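Local coordinates for protein glucose dehydrogenase (Serratia sp. FS14, PDB 7CDY) that belongs to the glucose/sorbosone dehydrogenase family, folds as a beta-propeller and carries a bound calcium ion, at residues 216-221 against 303-308; 259-264 against 294-299. All coordinates share one frame; numbering follows the deposited sequence.

Interaction 1. Residues 216-221 against 303-308. With CA (calcium ion), chain D.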
ATOM      1  N   ASP A 216     -12.462   8.245   3.916  1.00  8.86           N
ATOM      2  CA  ASP A 216     -11.106   7.910   3.488  1.00  9.24           C
ATOM      3  C   ASP A 216     -10.175   9.071   3.827  1.00  8.33           C
ATOM      4  O   ASP A 216     -10.592  10.235   3.858  1.00  9.75           O
ATOM      5  CB  ASP A 216     -11.065   7.679   1.970  1.00  9.03           C
ATOM      6  CG  ASP A 216     -11.755   6.386   1.518  1.00  9.74           C
ATOM      7  OD1 ASP A 216     -12.364   5.661   2.332  1.00 10.72           O
ATOM      8  OD2 ASP A 216     -11.680   6.107   0.296  1.00 10.13           O
ATOM      9  N   GLU A 217      -8.902   8.758   4.085  1.00  8.49           N
ATOM     10  CA  GLU A 217      -7.967   9.735   4.637  1.00  8.81           C
ATOM     11  C   GLU A 217      -6.596   9.634   3.996  1.00  8.22           C
ATOM     12  O   GLU A 217      -6.110   8.542   3.684  1.00  9.69           O
ATOM     13  CB  GLU A 217      -7.646   9.476   6.115  1.00 12.35           C
ATOM     14  CG  GLU A 217      -8.797   9.543   7.047  1.00 15.13           C
ATOM     15  CD  GLU A 217      -8.368   9.313   8.484  1.00 10.20           C
ATOM     16  OE1 GLU A 217      -7.217   8.873   8.758  1.00 11.16           O
ATOM     17  OE2 GLU A 217      -9.184   9.585   9.357  1.00 12.33           O
ATOM     18  N   LEU A 218      -5.945  10.793   3.900  1.00  8.29           N
ATOM     19  CA  LEU A 218      -4.522  10.919   3.605  1.00 10.59           C
ATOM     20  C   LEU A 218      -3.834  11.498   4.838  1.00  8.91           C
ATOM     21  O   LEU A 218      -4.282  12.519   5.368  1.00 10.19           O
ATOM     22  CB  LEU A 218      -4.344  11.871   2.419  1.00 10.24           C
ATOM     23  CG  LEU A 218      -2.932  12.268   1.989  1.00 10.20           C
ATOM     24  CD1 LEU A 218      -2.203  11.080   1.402  1.00 11.54           C
ATOM     25  CD2 LEU A 218      -2.995  13.390   0.972  1.00 13.48           C
ATOM     26  N   ASN A 219      -2.765  10.840   5.307  1.00  9.31           N
ATOM     27  CA  ASN A 219      -2.040  11.216   6.519  1.00  9.84           C
ATOM     28  C   ASN A 219      -0.548  11.359   6.236  1.00 10.36           C
ATOM     29  O   ASN A 219      -0.009  10.737   5.319  1.00  9.94           O
ATOM     30  CB  ASN A 219      -2.203  10.140   7.606  1.00 11.33           C
ATOM     31  CG  ASN A 219      -3.635  10.024   8.108  1.00  9.42           C
ATOM     32  OD1 ASN A 219      -4.152  10.955   8.718  1.00 10.46           O
ATOM     33  ND2 ASN A 219      -4.267   8.875   7.897  1.00 10.84           N
ATOM     34  N   ILE A 220       0.133  12.152   7.063  1.00 10.17           N
ATOM     35  CA  ILE A 220       1.598  12.161   7.129  1.00 11.52           C
ATOM     36  C   ILE A 220       1.984  11.610   8.498  1.00 11.35           C
ATOM     37  O   ILE A 220       2.013  12.361   9.484  1.00 13.25           O
ATOM     38  CB  ILE A 220       2.191  13.563   6.901  1.00 11.64           C
ATOM     39  CG1 ILE A 220       1.734  14.159   5.568  1.00 14.47           C
ATOM     40  CG2 ILE A 220       3.721  13.522   6.975  1.00 12.93           C
ATOM     41  CD1 ILE A 220       2.143  15.631   5.381  1.00 15.09           C
ATOM     42  N   PRO A 221       2.253  10.315   8.627  1.00 10.77           N
ATOM     43  CA  PRO A 221       2.339   9.707   9.967  1.00 11.07           C
ATOM     44  C   PRO A 221       3.641  10.036  10.682  1.00 11.95           C
ATOM     45  O   PRO A 221       4.735   9.763  10.178  1.00 11.39           O
ATOM     46  CB  PRO A 221       2.237   8.207   9.688  1.00 11.57           C
ATOM     47  CG  PRO A 221       2.629   8.077   8.234  1.00 19.45           C
ATOM     48  CD  PRO A 221       2.197   9.317   7.548  1.00 11.79           C
ATOM     49  N   ASP A 303       3.422  20.613   2.023  1.00 15.85           N
ATOM     50  CA  ASP A 303       2.575  19.621   2.666  1.00 17.15           C
ATOM     51  C   ASP A 303       1.091  19.955   2.566  1.00 20.31           C
ATOM     52  O   ASP A 303       0.283  19.324   3.247  1.00 23.59           O
ATOM     53  CB  ASP A 303       2.982  19.435   4.134  1.00 18.42           C
ATOM     54  CG  ASP A 303       4.249  18.606   4.297  1.00 16.91           C
ATOM     55  OD1 ASP A 303       4.807  18.144   3.283  1.00 17.80           O
ATOM     56  OD2 ASP A 303       4.688  18.431   5.460  1.00 20.55           O
ATOM     57  N   LYS A 304       0.713  20.918   1.731  1.00 17.55           N
ATOM     58  CA  LYS A 304      -0.677  21.333   1.596  1.00 18.81           C
ATOM     59  C   LYS A 304      -1.273  20.779   0.310  1.00 16.49           C
ATOM     60  O   LYS A 304      -0.652  20.835  -0.756  1.00 17.67           O
ATOM     61  CB  LYS A 304      -0.788  22.858   1.581  1.00 18.87           C
ATOM     62  N   VAL A 305      -2.489  20.256   0.412  1.00 16.66           N
ATOM     63  CA  VAL A 305      -3.267  19.870  -0.759  1.00 16.36           C
ATOM     64  C   VAL A 305      -4.063  21.091  -1.202  1.00 15.24           C
ATOM     65  O   VAL A 305      -4.887  21.607  -0.439  1.00 17.52           O
ATOM     66  CB  VAL A 305      -4.203  18.698  -0.439  1.00 16.77           C
ATOM     67  CG1 VAL A 305      -5.125  18.419  -1.611  1.00 17.20           C
ATOM     68  CG2 VAL A 305      -3.406  17.457  -0.062  1.00 16.16           C
ATOM     69  N   VAL A 306      -3.818  21.562  -2.424  1.00 14.94           N
ATOM     70  CA  VAL A 306      -4.460  22.785  -2.908  1.00 16.09           C
ATOM     71  C   VAL A 306      -5.510  22.559  -3.987  1.00 18.13           C
ATOM     72  O   VAL A 306      -6.272  23.496  -4.284  1.00 18.49           O
ATOM     73  CB  VAL A 306      -3.440  23.853  -3.353  1.00 20.28           C
ATOM     74  CG1 VAL A 306      -2.491  24.190  -2.214  1.00 21.89           C
ATOM     75  CG2 VAL A 306      -2.683  23.384  -4.568  1.00 20.82           C
ATOM     76  N   ALA A 307      -5.571  21.378  -4.599  1.00 14.32           N
ATOM     77  CA  ALA A 307      -6.612  21.097  -5.576  1.00 14.69           C
ATOM     78  C   ALA A 307      -6.733  19.589  -5.734  1.00 14.28           C
ATOM     79  O   ALA A 307      -5.761  18.851  -5.528  1.00 13.19           O
ATOM     80  CB  ALA A 307      -6.301  21.736  -6.932  1.00 16.09           C
ATOM     81  N   GLU A 308      -7.941  19.147  -6.092  1.00 14.17           N
ATOM     82  CA  GLU A 308      -8.244  17.744  -6.360  1.00 14.63           C
ATOM     83  C   GLU A 308      -8.869  17.633  -7.746  1.00 12.62           C
ATOM     84  O   GLU A 308      -9.915  18.245  -8.009  1.00 13.26           O
ATOM     85  CB  GLU A 308      -9.190  17.159  -5.303  1.00 13.46           C
ATOM     86  CG  GLU A 308      -9.659  15.754  -5.657  1.00 11.62           C
ATOM     87  CD  GLU A 308     -10.567  15.131  -4.611  1.00 15.22           C
ATOM     88  OE1 GLU A 308     -11.043  14.002  -4.856  1.00 16.70           O
ATOM     89  OE2 GLU A 308     -10.827  15.765  -3.570  1.00 20.05           O
TER
HETATM   90 CA    CA D 402      -7.682   8.960  11.166  1.00  9.49          CA
HETATM   91  O   HOH W   1      -5.987  10.713  10.845  1.00 10.16           O
HETATM   92  O   HOH W   2      -9.546   7.557  11.752  1.00 10.59           O
HETATM   93  O   HOH W   3      -6.534   6.847  10.933  1.00  9.21           O
HETATM   94  O   HOH W   4      -8.921  10.590  12.353  1.00 11.52           O
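Ile220 lays its CD1 methyl over the carboxylate end of Asp303, 3.8 Å from OD2. With CG1 anti to the carbonyl carbon (chi1 -56°) and the chain extended beyond it, CD1 is carried across to segment 303-308. This is plain van der Waals contact at the partly exposed margin, where an aspartate can probably keep its carboxylate in touch with solvent while its CB and CG lie against the methyl; Trp206 touches both residues. Deeper in, Leu218 CD2 meets Val305 CG2 at 4.2 Å, two branched apolar side chains suited to a seam between sheets. The backbones stay far apart, with Leu218 and Val305 10.0 Å between CA atoms.

Alternate residues of strand 216-219 face the other way. Glu217 grips the calcium ion with both carboxylate oxygens, OE2 at 2.4 Å, and four waters and Tyr227 O complete the shell. Asn219 ND2 gives OE1 of Glu217 a nearly straight bond (168°) on its anti side, which should steady the carboxylate, while Asn219 OD1 accepts from a calcium-bound water at 2.8 Å. One strand thus serves a calcium site and the side-chain packing between successive blades of a beta-propeller.

Interaction 2. Residues 259-264 against 294-299; sequences HYWRVS and ALIRLT
A chi1 of -73° sets Trp261 CG anti to the carbonyl carbon, and chi2 of -102° turns the indole so that its six-membered ring reaches strand 294-301. Leu298 comes from the opposite direction, its CG also anti to the carbonyl carbon (chi1 -57°), and brings CD1 to the rim of the indole near the ring plane, 4.0 Å from CH2. The methyl therefore abuts the edge of the ring. Ile296, two residues earlier on the same side of its strand, adds looser contacts: its CG2 is 4.4 Å from Trp261 CZ2, and its CD1 approaches NE1 obliquely at the same distance. Trp261 CA and Ile296 CA are 11.6 Å apart, a gap bridged by the long, flat indole from one side and the branched aliphatic chains from the other.

All three residues are buried, so the one polar atom of the indole needs a partner; NE1 finds it in Glu308 OE1, on the strand beside 294-301, and that bond probably helps to fix the rotation of the ring. On one indole face lies His259 CD2, 3.7 Å above the plane and offset toward the rim. Leu267 touches both Trp261 and Ile296 from strand 267-273. An aromatic side chain of one sheet packed on aliphatic residues of the next is consistent with the hydrophobic seam between adjoining blades of a beta-propeller.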
ATOM      1  N   HIS A 259      -5.814  15.320   4.557  1.00 12.04           N
ATOM      2  CA  HIS A 259      -6.924  15.501   3.647  1.00 12.02           C
ATOM      3  C   HIS A 259      -7.855  14.318   3.848  1.00 11.78           C
ATOM      4  O   HIS A 259      -7.405  13.211   4.158  1.00 11.98           O
ATOM      5  CB  HIS A 259      -6.399  15.520   2.210  1.00 12.89           C
ATOM      6  CG  HIS A 259      -7.325  16.162   1.236  1.00 14.35           C
ATOM      7  ND1 HIS A 259      -7.502  17.527   1.169  1.00 19.06           N
ATOM      8  CD2 HIS A 259      -8.142  15.624   0.301  1.00 16.04           C
ATOM      9  CE1 HIS A 259      -8.384  17.802   0.224  1.00 18.73           C
ATOM     10  NE2 HIS A 259      -8.784  16.667  -0.320  1.00 22.34           N
ATOM     11  N   TYR A 260      -9.152  14.549   3.684  1.00 12.04           N
ATOM     12  CA  TYR A 260     -10.118  13.478   3.886  1.00 11.49           C
ATOM     13  C   TYR A 260     -11.249  13.596   2.878  1.00 11.55           C
ATOM     14  O   TYR A 260     -11.479  14.656   2.291  1.00 13.29           O
ATOM     15  CB  TYR A 260     -10.667  13.447   5.323  1.00 13.22           C
ATOM     16  CG  TYR A 260     -11.308  14.741   5.778  1.00 11.21           C
ATOM     17  CD1 TYR A 260     -12.657  15.002   5.548  1.00 12.67           C
ATOM     18  CD2 TYR A 260     -10.556  15.710   6.425  1.00 14.07           C
ATOM     19  CE1 TYR A 260     -13.229  16.185   5.959  1.00 14.39           C
ATOM     20  CE2 TYR A 260     -11.124  16.894   6.844  1.00 15.49           C
ATOM     21  CZ  TYR A 260     -12.454  17.129   6.602  1.00 15.52           C
ATOM     22  OH  TYR A 260     -13.020  18.315   7.014  1.00 19.74           O
ATOM     23  N   TRP A 261     -11.966  12.491   2.701  1.00  9.38           N
ATOM     24  CA  TRP A 261     -13.085  12.404   1.769  1.00  9.38           C
ATOM     25  C   TRP A 261     -14.299  11.905   2.535  1.00 10.06           C
ATOM     26  O   TRP A 261     -14.373  10.725   2.897  1.00 10.92           O
ATOM     27  CB  TRP A 261     -12.764  11.420   0.648  1.00 10.60           C
ATOM     28  CG  TRP A 261     -11.771  11.868  -0.377  1.00 11.00           C
ATOM     29  CD1 TRP A 261     -12.046  12.322  -1.639  1.00 12.91           C
ATOM     30  CD2 TRP A 261     -10.341  11.854  -0.258  1.00 11.01           C
ATOM     31  NE1 TRP A 261     -10.880  12.604  -2.300  1.00 12.26           N
ATOM     32  CE2 TRP A 261      -9.818  12.324  -1.479  1.00 12.10           C
ATOM     33  CE3 TRP A 261      -9.447  11.485   0.756  1.00 11.78           C
ATOM     34  CZ2 TRP A 261      -8.447  12.441  -1.708  1.00 13.39           C
ATOM     35  CZ3 TRP A 261      -8.083  11.613   0.525  1.00 13.20           C
ATOM     36  CH2 TRP A 261      -7.600  12.082  -0.697  1.00 13.98           C
ATOM     37  N   ARG A 262     -15.274  12.788   2.752  1.00 10.13           N
ATOM     38  CA  ARG A 262     -16.485  12.362   3.445  1.00 10.51           C
ATOM     39  C   ARG A 262     -17.247  11.296   2.665  1.00 10.76           C
ATOM     40  O   ARG A 262     -17.856  10.405   3.265  1.00 12.81           O
ATOM     41  CB  ARG A 262     -17.366  13.568   3.760  1.00 11.69           C
ATOM     42  CG  ARG A 262     -16.776  14.425   4.861  1.00 11.21           C
ATOM     43  CD  ARG A 262     -17.668  15.634   5.147  1.00 12.84           C
ATOM     44  NE  ARG A 262     -17.160  16.456   6.241  1.00 12.73           N
ATOM     45  CZ  ARG A 262     -17.329  16.160   7.525  1.00 12.85           C
ATOM     46  NH1 ARG A 262     -16.844  16.972   8.452  1.00 14.68           N
ATOM     47  NH2 ARG A 262     -17.981  15.058   7.880  1.00 13.89           N
ATOM     48  N   VAL A 263     -17.198  11.338   1.337  1.00  9.88           N
ATOM     49  CA  VAL A 263     -17.702  10.253   0.504  1.00 10.70           C
ATOM     50  C   VAL A 263     -16.490   9.487  -0.016  1.00 10.59           C
ATOM     51  O   VAL A 263     -15.622  10.068  -0.680  1.00 11.10           O
ATOM     52  CB  VAL A 263     -18.583  10.782  -0.641  1.00 10.11           C
ATOM     53  CG1 VAL A 263     -19.142   9.621  -1.467  1.00 12.63           C
ATOM     54  CG2 VAL A 263     -19.726  11.654  -0.082  1.00 11.71           C
ATOM     55  N   SER A 264     -16.401   8.207   0.324  1.00 10.68           N
ATOM     56  CA  SER A 264     -15.177   7.433   0.051  1.00 10.79           C
ATOM     57  C   SER A 264     -14.994   7.104  -1.422  1.00 10.32           C
ATOM     58  O   SER A 264     -15.839   6.419  -2.004  1.00 11.51           O
ATOM     59  CB  SER A 264     -15.192   6.125   0.812  1.00 11.56           C
ATOM     60  OG  SER A 264     -15.166   6.335   2.207  1.00 12.29           O
ATOM     61  N   ALA A 294     -11.682   5.525 -10.737  1.00 11.14           N
ATOM     62  CA  ALA A 294     -11.055   6.729 -11.263  1.00 12.60           C
ATOM     63  C   ALA A 294      -9.649   6.876 -10.699  1.00 10.83           C
ATOM     64  O   ALA A 294      -9.211   6.109  -9.836  1.00 11.17           O
ATOM     65  CB  ALA A 294     -11.898   7.974 -10.960  1.00 12.87           C
ATOM     66  N   LEU A 295      -8.949   7.879 -11.212  1.00 10.44           N
ATOM     67  CA  LEU A 295      -7.636   8.270 -10.726  1.00  9.47           C
ATOM     68  C   LEU A 295      -7.733   9.683 -10.173  1.00 12.56           C
ATOM     69  O   LEU A 295      -8.245  10.581 -10.849  1.00 12.40           O
ATOM     70  CB  LEU A 295      -6.633   8.218 -11.874  1.00 11.28           C
ATOM     71  CG  LEU A 295      -5.191   8.613 -11.553  1.00 10.77           C
ATOM     72  CD1 LEU A 295      -4.554   7.618 -10.578  1.00 11.82           C
ATOM     73  CD2 LEU A 295      -4.386   8.686 -12.845  1.00 14.81           C
ATOM     74  N   ILE A 296      -7.273   9.870  -8.944  1.00 10.95           N
ATOM     75  CA  ILE A 296      -7.315  11.154  -8.261  1.00  9.80           C
ATOM     76  C   ILE A 296      -5.953  11.812  -8.393  1.00 11.35           C
ATOM     77  O   ILE A 296      -4.921  11.162  -8.180  1.00 11.01           O
ATOM     78  CB  ILE A 296      -7.676  10.955  -6.780  1.00 10.26           C
ATOM     79  CG1 ILE A 296      -9.078  10.364  -6.653  1.00 12.06           C
ATOM     80  CG2 ILE A 296      -7.544  12.257  -6.015  1.00 12.67           C
ATOM     81  CD1 ILE A 296      -9.374   9.798  -5.271  1.00 13.84           C
ATOM     82  N   ARG A 297      -5.932  13.100  -8.736  1.00 10.57           N
ATOM     83  CA  ARG A 297      -4.695  13.872  -8.748  1.00 11.46           C
ATOM     84  C   ARG A 297      -4.813  15.022  -7.760  1.00 10.28           C
ATOM     85  O   ARG A 297      -5.677  15.893  -7.914  1.00 13.19           O
ATOM     86  CB  ARG A 297      -4.391  14.422 -10.142  1.00 14.35           C
ATOM     87  CG  ARG A 297      -3.073  15.183 -10.183  1.00 14.78           C
ATOM     88  CD  ARG A 297      -2.717  15.629 -11.581  1.00 25.61           C
ATOM     89  NE  ARG A 297      -3.495  16.784 -11.996  1.00 21.93           N
ATOM     90  CZ  ARG A 297      -3.055  18.036 -11.941  1.00 31.29           C
ATOM     91  NH1 ARG A 297      -1.841  18.297 -11.477  1.00 32.16           N
ATOM     92  NH2 ARG A 297      -3.832  19.031 -12.346  1.00 30.77           N
ATOM     93  N   LEU A 298      -3.947  15.032  -6.747  1.00 11.17           N
ATOM     94  CA  LEU A 298      -3.896  16.113  -5.769  1.00 10.85           C
ATOM     95  C   LEU A 298      -2.705  17.008  -6.086  1.00 12.54           C
ATOM     96  O   LEU A 298      -1.567  16.528  -6.151  1.00 12.54           O
ATOM     97  CB  LEU A 298      -3.758  15.558  -4.353  1.00 11.28           C
ATOM     98  CG  LEU A 298      -4.846  14.586  -3.900  1.00 10.23           C
ATOM     99  CD1 LEU A 298      -4.610  14.150  -2.468  1.00 12.26           C
ATOM    100  CD2 LEU A 298      -6.206  15.256  -4.040  1.00 12.56           C
ATOM    101  N   THR A 299      -2.956  18.303  -6.272  1.00 11.63           N
ATOM    102  CA  THR A 299      -1.870  19.258  -6.445  1.00 12.85           C
ATOM    103  C   THR A 299      -1.349  19.657  -5.071  1.00 14.71           C
ATOM    104  O   THR A 299      -2.133  19.983  -4.178  1.00 13.63           O
ATOM    105  CB  THR A 299      -2.395  20.489  -7.186  1.00 15.42           C
ATOM    106  OG1 THR A 299      -2.871  20.100  -8.480  1.00 18.69           O
ATOM    107  CG2 THR A 299      -1.292  21.529  -7.351  1.00 17.23           C
TER

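From the N terminus, the chain reaches 216-221, then 259-264 on the neighbouring strand of the same four-stranded sheet, where Leu218 N meets His259 O at 2.8 Å in a probable hydrogen bond. It passes next into a second four-stranded sheet, strands 267-273, 284-289, 294-301 and 304-311. Interaction 2 closes the shorter loop, with 29 residues between its segments; 303-308, on the last strand of that sheet, then returns to 216-221 and closes the longer, 81-residue loop of interaction 1, which encloses the first without crossing it. Both contacts tie the same pair of sheets together. Their centres are 9 Å apart, and Glu308 CB packs on Leu298 CD2 at 3.8 Å, making them neighbouring parts of one interface.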